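Local structure of phosphoenolpyruvate-protein phosphotransferase (Coxiella burnetii, 3TRC) at residues E36-D41 with E145-T150; G78-V83 with I129-Q134. The protein probably transfers the phosphoryl group of phosphoenolpyruvate to a histidine of a partner protein, the part crystallised here being its GAF domain. All blocks are in the same frame, centred on the assembly; numbering follows the deposited sequence.

Contact 1 of 2, residues E36-D41 with E145-T150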
loop_
_atom_site.group_PDB
_atom_site.type_symbol
_atom_site.label_atom_id
_atom_site.label_comp_id
_atom_site.label_asym_id
_atom_site.label_seq_id
_atom_site.Cartn_x
_atom_site.Cartn_y
_atom_site.Cartn_z
ATOM N N GLU A 36 9.614 12.777 8.359
ATOM C CA GLU A 36 8.647 13.740 8.868
ATOM C C GLU A 36 7.567 13.077 9.708
ATOM O O GLU A 36 7.142 13.621 10.729
ATOM C CB GLU A 36 7.969 14.478 7.710
ATOM C CG GLU A 36 8.864 15.432 6.958
ATOM C CD GLU A 36 8.184 15.987 5.720
ATOM O OE1 GLU A 36 7.282 15.312 5.181
ATOM O OE2 GLU A 36 8.550 17.098 5.289
ATOM N N ALA A 37 7.110 11.912 9.255
ATOM C CA ALA A 37 5.859 11.336 9.740
ATOM C C ALA A 37 5.987 10.351 10.903
ATOM O O ALA A 37 5.089 10.270 11.743
ATOM C CB ALA A 37 5.086 10.697 8.578
ATOM N N LEU A 38 7.083 9.601 10.957
ATOM C CA LEU A 38 7.241 8.599 12.011
ATOM C C LEU A 38 7.245 9.185 13.432
ATOM O O LEU A 38 6.482 8.725 14.279
ATOM C CB LEU A 38 8.474 7.721 11.780
ATOM C CG LEU A 38 8.315 6.612 10.745
ATOM C CD1 LEU A 38 9.618 5.840 10.603
ATOM C CD2 LEU A 38 7.178 5.677 11.135
ATOM N N PRO A 39 8.115 10.175 13.708
ATOM C CA PRO A 39 9.191 10.702 12.863
ATOM C C PRO A 39 10.486 9.915 13.039
ATOM O O PRO A 39 10.590 9.057 13.916
ATOM C CB PRO A 39 9.387 12.115 13.409
ATOM C CG PRO A 39 9.105 11.964 14.871
ATOM C CD PRO A 39 7.987 10.941 14.963
ATOM N N ALA A 40 11.469 10.208 12.196
ATOM C CA ALA A 40 12.800 9.638 12.334
ATOM C C ALA A 40 13.804 10.697 11.902
ATOM O O ALA A 40 13.433 11.693 11.293
ATOM C CB ALA A 40 12.944 8.380 11.482
ATOM N N ASP A 41 15.079 10.484 12.206
ATOM C CA ASP A 41 16.087 11.501 11.907
ATOM C C ASP A 41 16.828 11.294 10.593
ATOM O O ASP A 41 17.335 12.253 10.011
ATOM C CB ASP A 41 17.063 11.642 13.068
ATOM C CG ASP A 41 16.356 11.937 14.365
ATOM O OD1 ASP A 41 15.587 12.925 14.412
ATOM O OD2 ASP A 41 16.526 11.160 15.320
ATOM N N GLU A 145 7.366 -0.577 12.508
ATOM C CA GLU A 145 7.932 -1.619 11.669
ATOM C C GLU A 145 6.903 -2.099 10.640
ATOM O O GLU A 145 7.220 -2.220 9.464
ATOM C CB GLU A 145 8.471 -2.783 12.505
ATOM C CG GLU A 145 9.147 -3.850 11.657
ATOM C CD GLU A 145 9.773 -4.962 12.473
ATOM O OE1 GLU A 145 10.188 -4.709 13.623
ATOM O OE2 GLU A 145 9.859 -6.094 11.950
ATOM N N ALA A 146 5.670 -2.343 11.083
ATOM C CA ALA A 146 4.612 -2.798 10.181
ATOM C C ALA A 146 4.364 -1.784 9.063
ATOM O O ALA A 146 4.193 -2.145 7.895
ATOM C CB ALA A 146 3.330 -3.066 10.963
ATOM N N PHE A 147 4.348 -0.510 9.427
ATOM C CA PHE A 147 4.211 0.566 8.462
ATOM C C PHE A 147 5.330 0.527 7.426
ATOM O O PHE A 147 5.083 0.557 6.220
ATOM C CB PHE A 147 4.231 1.907 9.187
ATOM C CG PHE A 147 4.372 3.080 8.278
ATOM C CD1 PHE A 147 3.283 3.570 7.585
ATOM C CD2 PHE A 147 5.599 3.695 8.116
ATOM C CE1 PHE A 147 3.416 4.651 6.746
ATOM C CE2 PHE A 147 5.732 4.772 7.281
ATOM C CZ PHE A 147 4.645 5.253 6.595
ATOM N N CYS A 148 6.562 0.460 7.906
ATOM C CA CYS A 148 7.719 0.473 7.016
ATOM C C CYS A 148 7.800 -0.775 6.132
ATOM O O CYS A 148 8.197 -0.697 4.967
ATOM C CB CYS A 148 9.007 0.659 7.824
ATOM S SG CYS A 148 9.256 2.293 8.536
ATOM N N VAL A 149 7.435 -1.927 6.684
ATOM C CA VAL A 149 7.439 -3.170 5.923
ATOM C C VAL A 149 6.382 -3.121 4.829
ATOM O O VAL A 149 6.647 -3.457 3.675
ATOM C CB VAL A 149 7.221 -4.395 6.830
ATOM C CG1 VAL A 149 6.879 -5.628 6.000
ATOM C CG2 VAL A 149 8.454 -4.638 7.680
ATOM N N THR A 150 5.180 -2.685 5.195
ATOM C CA THR A 150 4.094 -2.574 4.234
ATOM C C THR A 150 4.486 -1.620 3.117
ATOM O O THR A 150 4.234 -1.886 1.934
ATOM C CB THR A 150 2.792 -2.098 4.927
ATOM O OG1 THR A 150 2.454 -3.023 5.964
ATOM C CG2 THR A 150 1.652 -2.039 3.932
#
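Leu-38 reaches Phe-147 and Cys-148 with its two methyl branches, one for each. CD2 meets the ring of Phe-147, with CD2 of that ring 3.9 Å from the leucine methyl. The methyl lies at an angle to the ring, neither squarely over it nor in line with it. The other branch, CD1, lies 4.1 Å from SG of Cys-148. The fork of the leucine is thus spread over two consecutive residues of helix 142-164.

The backbones are well apart, with 9.3 Å between CA of Leu-38 and CA of Phe-147. The side chains bridge this distance. The first bond of Leu-38 does not point at the helix, but the end of the side chain turns nearer to it. The first bond of Phe-147 does point across. Its ring lies anti to the backbone N (chi1 168°), which puts ring atom CD2 near the leucine. Apolar packing accounts for the contact, and the area buried between the segments is small, 105 Å².

Leu-38 lies between helix 23-37 and strand 42-49, just before the cis peptide bond of Pro-39. On the other segment, Ala-146 O accepts from both Thr-150 N and Thr-150 OG1, the hydroxyl oxygen being 2.7 Å away. The two donors come from opposite faces of the carbonyl plane.

Leu-38 also touches Met-6 of helix 3-19 and Ile-132 of strand 125-134. Phe-147 packs on Ile-9 and Leu-10, and Cys-148 on Leu-116 and Ile-118. Leu-7 of the second subunit packs on Ala-146. This is a helix layer against one face of an antiparallel sheet, as in the GAF fold.

Contact 2 of 2, residues G78-V83 with I129-Q134. With NA (sodium ion), chain C; PO4 (phosphate ion), chain B.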
loop_
_atom_site.group_PDB
_atom_site.type_symbol
_atom_site.label_atom_id
_atom_site.label_comp_id
_atom_site.label_asym_id
_atom_site.label_seq_id
_atom_site.Cartn_x
_atom_site.Cartn_y
_atom_site.Cartn_z
ATOM N N GLY A 78 28.524 -5.674 6.852
ATOM C CA GLY A 78 27.908 -4.744 7.773
ATOM C C GLY A 78 26.478 -5.088 8.138
ATOM O O GLY A 78 25.952 -6.144 7.790
ATOM N N LEU A 79 25.843 -4.172 8.856
ATOM C CA LEU A 79 24.487 -4.373 9.319
ATOM C C LEU A 79 23.511 -4.330 8.145
ATOM O O LEU A 79 22.578 -5.126 8.068
ATOM C CB LEU A 79 24.141 -3.294 10.345
ATOM C CG LEU A 79 22.870 -3.479 11.162
ATOM C CD1 LEU A 79 22.827 -4.870 11.796
ATOM C CD2 LEU A 79 22.794 -2.388 12.224
ATOM N N ILE A 80 23.720 -3.388 7.235
ATOM C CA ILE A 80 22.864 -3.295 6.059
ATOM C C ILE A 80 22.972 -4.565 5.209
ATOM O O ILE A 80 21.962 -5.091 4.725
ATOM C CB ILE A 80 23.157 -2.014 5.250
ATOM C CG1 ILE A 80 22.712 -0.799 6.069
ATOM C CG2 ILE A 80 22.452 -2.046 3.907
ATOM C CD1 ILE A 80 23.126 0.547 5.504
ATOM N N GLY A 81 24.194 -5.070 5.055
ATOM C CA GLY A 81 24.408 -6.345 4.393
ATOM C C GLY A 81 23.665 -7.471 5.088
ATOM O O GLY A 81 23.104 -8.355 4.445
ATOM N N LEU A 82 23.643 -7.440 6.416
ATOM C CA LEU A 82 22.965 -8.493 7.163
ATOM C C LEU A 82 21.456 -8.469 6.906
ATOM O O LEU A 82 20.835 -9.520 6.750
ATOM C CB LEU A 82 23.288 -8.384 8.653
ATOM C CG LEU A 82 22.820 -9.532 9.544
ATOM C CD1 LEU A 82 23.347 -10.875 9.033
ATOM C CD2 LEU A 82 23.247 -9.281 10.986
ATOM N N VAL A 83 20.869 -7.274 6.843
ATOM C CA VAL A 83 19.459 -7.154 6.483
ATOM C C VAL A 83 19.204 -7.808 5.121
ATOM O O VAL A 83 18.249 -8.562 4.946
ATOM C CB VAL A 83 19.012 -5.682 6.391
ATOM C CG1 VAL A 83 17.575 -5.594 5.889
ATOM C CG2 VAL A 83 19.180 -4.973 7.736
ATOM N N ILE A 129 17.317 -2.053 -0.037
ATOM C CA ILE A 129 17.187 -1.971 1.411
ATOM C C ILE A 129 16.701 -0.593 1.816
ATOM O O ILE A 129 17.176 0.419 1.298
ATOM C CB ILE A 129 18.532 -2.199 2.113
ATOM C CG1 ILE A 129 19.251 -3.422 1.539
ATOM C CG2 ILE A 129 18.322 -2.329 3.621
ATOM C CD1 ILE A 129 18.690 -4.742 2.018
ATOM N N LEU A 130 15.759 -0.557 2.752
ATOM C CA LEU A 130 15.288 0.697 3.332
ATOM C C LEU A 130 15.853 0.806 4.744
ATOM O O LEU A 130 15.707 -0.111 5.547
ATOM C CB LEU A 130 13.756 0.716 3.361
ATOM C CG LEU A 130 13.061 1.897 4.041
ATOM C CD1 LEU A 130 13.261 3.148 3.209
ATOM C CD2 LEU A 130 11.570 1.613 4.232
ATOM N N VAL A 131 16.513 1.923 5.041
ATOM C CA VAL A 131 17.192 2.083 6.324
ATOM C C VAL A 131 16.677 3.323 7.036
ATOM O O VAL A 131 16.796 4.433 6.521
ATOM C CB VAL A 131 18.722 2.209 6.173
ATOM C CG1 VAL A 131 19.371 2.433 7.544
ATOM C CG2 VAL A 131 19.312 0.975 5.502
ATOM N N ILE A 132 16.116 3.122 8.225
ATOM C CA ILE A 132 15.572 4.216 9.017
ATOM C C ILE A 132 16.392 4.339 10.305
ATOM O O ILE A 132 16.674 3.347 10.963
ATOM C CB ILE A 132 14.078 3.985 9.360
ATOM C CG1 ILE A 132 13.262 3.683 8.094
ATOM C CG2 ILE A 132 13.503 5.201 10.068
ATOM C CD1 ILE A 132 13.093 2.195 7.807
ATOM N N GLN A 133 16.798 5.556 10.644
ATOM C CA GLN A 133 17.660 5.750 11.805
ATOM C C GLN A 133 17.165 6.898 12.660
ATOM O O GLN A 133 16.489 7.798 12.176
ATOM C CB GLN A 133 19.099 6.022 11.360
ATOM C CG GLN A 133 19.654 4.965 10.403
ATOM C CD GLN A 133 21.061 5.283 9.928
ATOM O OE1 GLN A 133 21.256 5.870 8.857
ATOM N NE2 GLN A 133 22.053 4.896 10.723
ATOM N N GLN A 134 17.488 6.852 13.945
ATOM C CA GLN A 134 17.168 7.967 14.821
ATOM C C GLN A 134 18.268 8.166 15.848
ATOM O O GLN A 134 19.032 7.249 16.144
ATOM C CB GLN A 134 15.801 7.783 15.492
ATOM C CG GLN A 134 15.629 6.484 16.242
ATOM C CD GLN A 134 14.168 6.178 16.527
ATOM O OE1 GLN A 134 13.274 6.924 16.127
ATOM N NE2 GLN A 134 13.924 5.079 17.226
HETATM NA NA NA C . 23.702 -8.446 1.612
HETATM P P PO4 B . 27.035 -0.929 7.957
HETATM O O1 PO4 B . 28.256 -1.090 7.090
HETATM O O2 PO4 B . 26.857 0.531 8.319
HETATM O O3 PO4 B . 25.805 -1.414 7.237
HETATM O O4 PO4 B . 27.204 -1.711 9.236
#
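In this GAF domain, the short helix 78-86 packs on the central sheet through the contact between 78-83 and strand 129-134. The start of the helix holds a phosphate ion, probably from the crystallisation liquor. Ile-80, Val-83, Ile-129 and Val-131 carry the apolar packing.

Ile-80 divides its branches between two strand residues. Its CD1 lies 3.8 Å from CG2 of Val-131, and these two side chains cross at about a right angle. Its CG2, anti to the backbone N, is 4.1 Å from CG2 of Ile-129 in the conformer given, one of two deposited. In this conformer the same Ile-129 methyl also meets CG1 of Val-83 at 4.0 Å. It sits against two residues of the helix. The segment axes approach to 9.4 Å and run at 131° to each other.

The phosphate is gripped by two nearly straight backbone bonds. Leu-79 N reaches O4 of the phosphate at 2.8 Å, and Ile-80 N reaches its O3 at 2.9 Å. Lys-102 N and Arg-104 NH1 bind it too. Gly-81 O is 2.9 Å from the sodium ion, which Tyr-55 and Glu-85 also bind.

Strand 125-134 lies between strands 42-49 and 114-122, both antiparallel to it. Phe-46 of the first touches Ile-80 and Val-131. On the second, Phe-115 touches Leu-79 and Val-131, while Ile-90 of strand 90-92 packs on Val-83.

The centres of contacts 1 and 2 lie about 14 Å apart in one GAF domain. In chain order come 36-41, 78-83, 129-134 and 145-150, so both segments of contact 2 fall between those of contact 1. Strand 125-134 leads on to helix 142-164, the next helix in the chain. The contacts meet where Asp-41 N probably bonds to Gln-133 O, 3.0 Å away, and CB of Ala-40 packs on CG2 of Ile-132. Contact 1 lies on the side of the sheet covered by the long helices, near the second subunit. Contact 2 lies on the other side, with the phosphate and sodium ions. The sheet thus lies between the long helices and the short helix 78-86 with its bound ions.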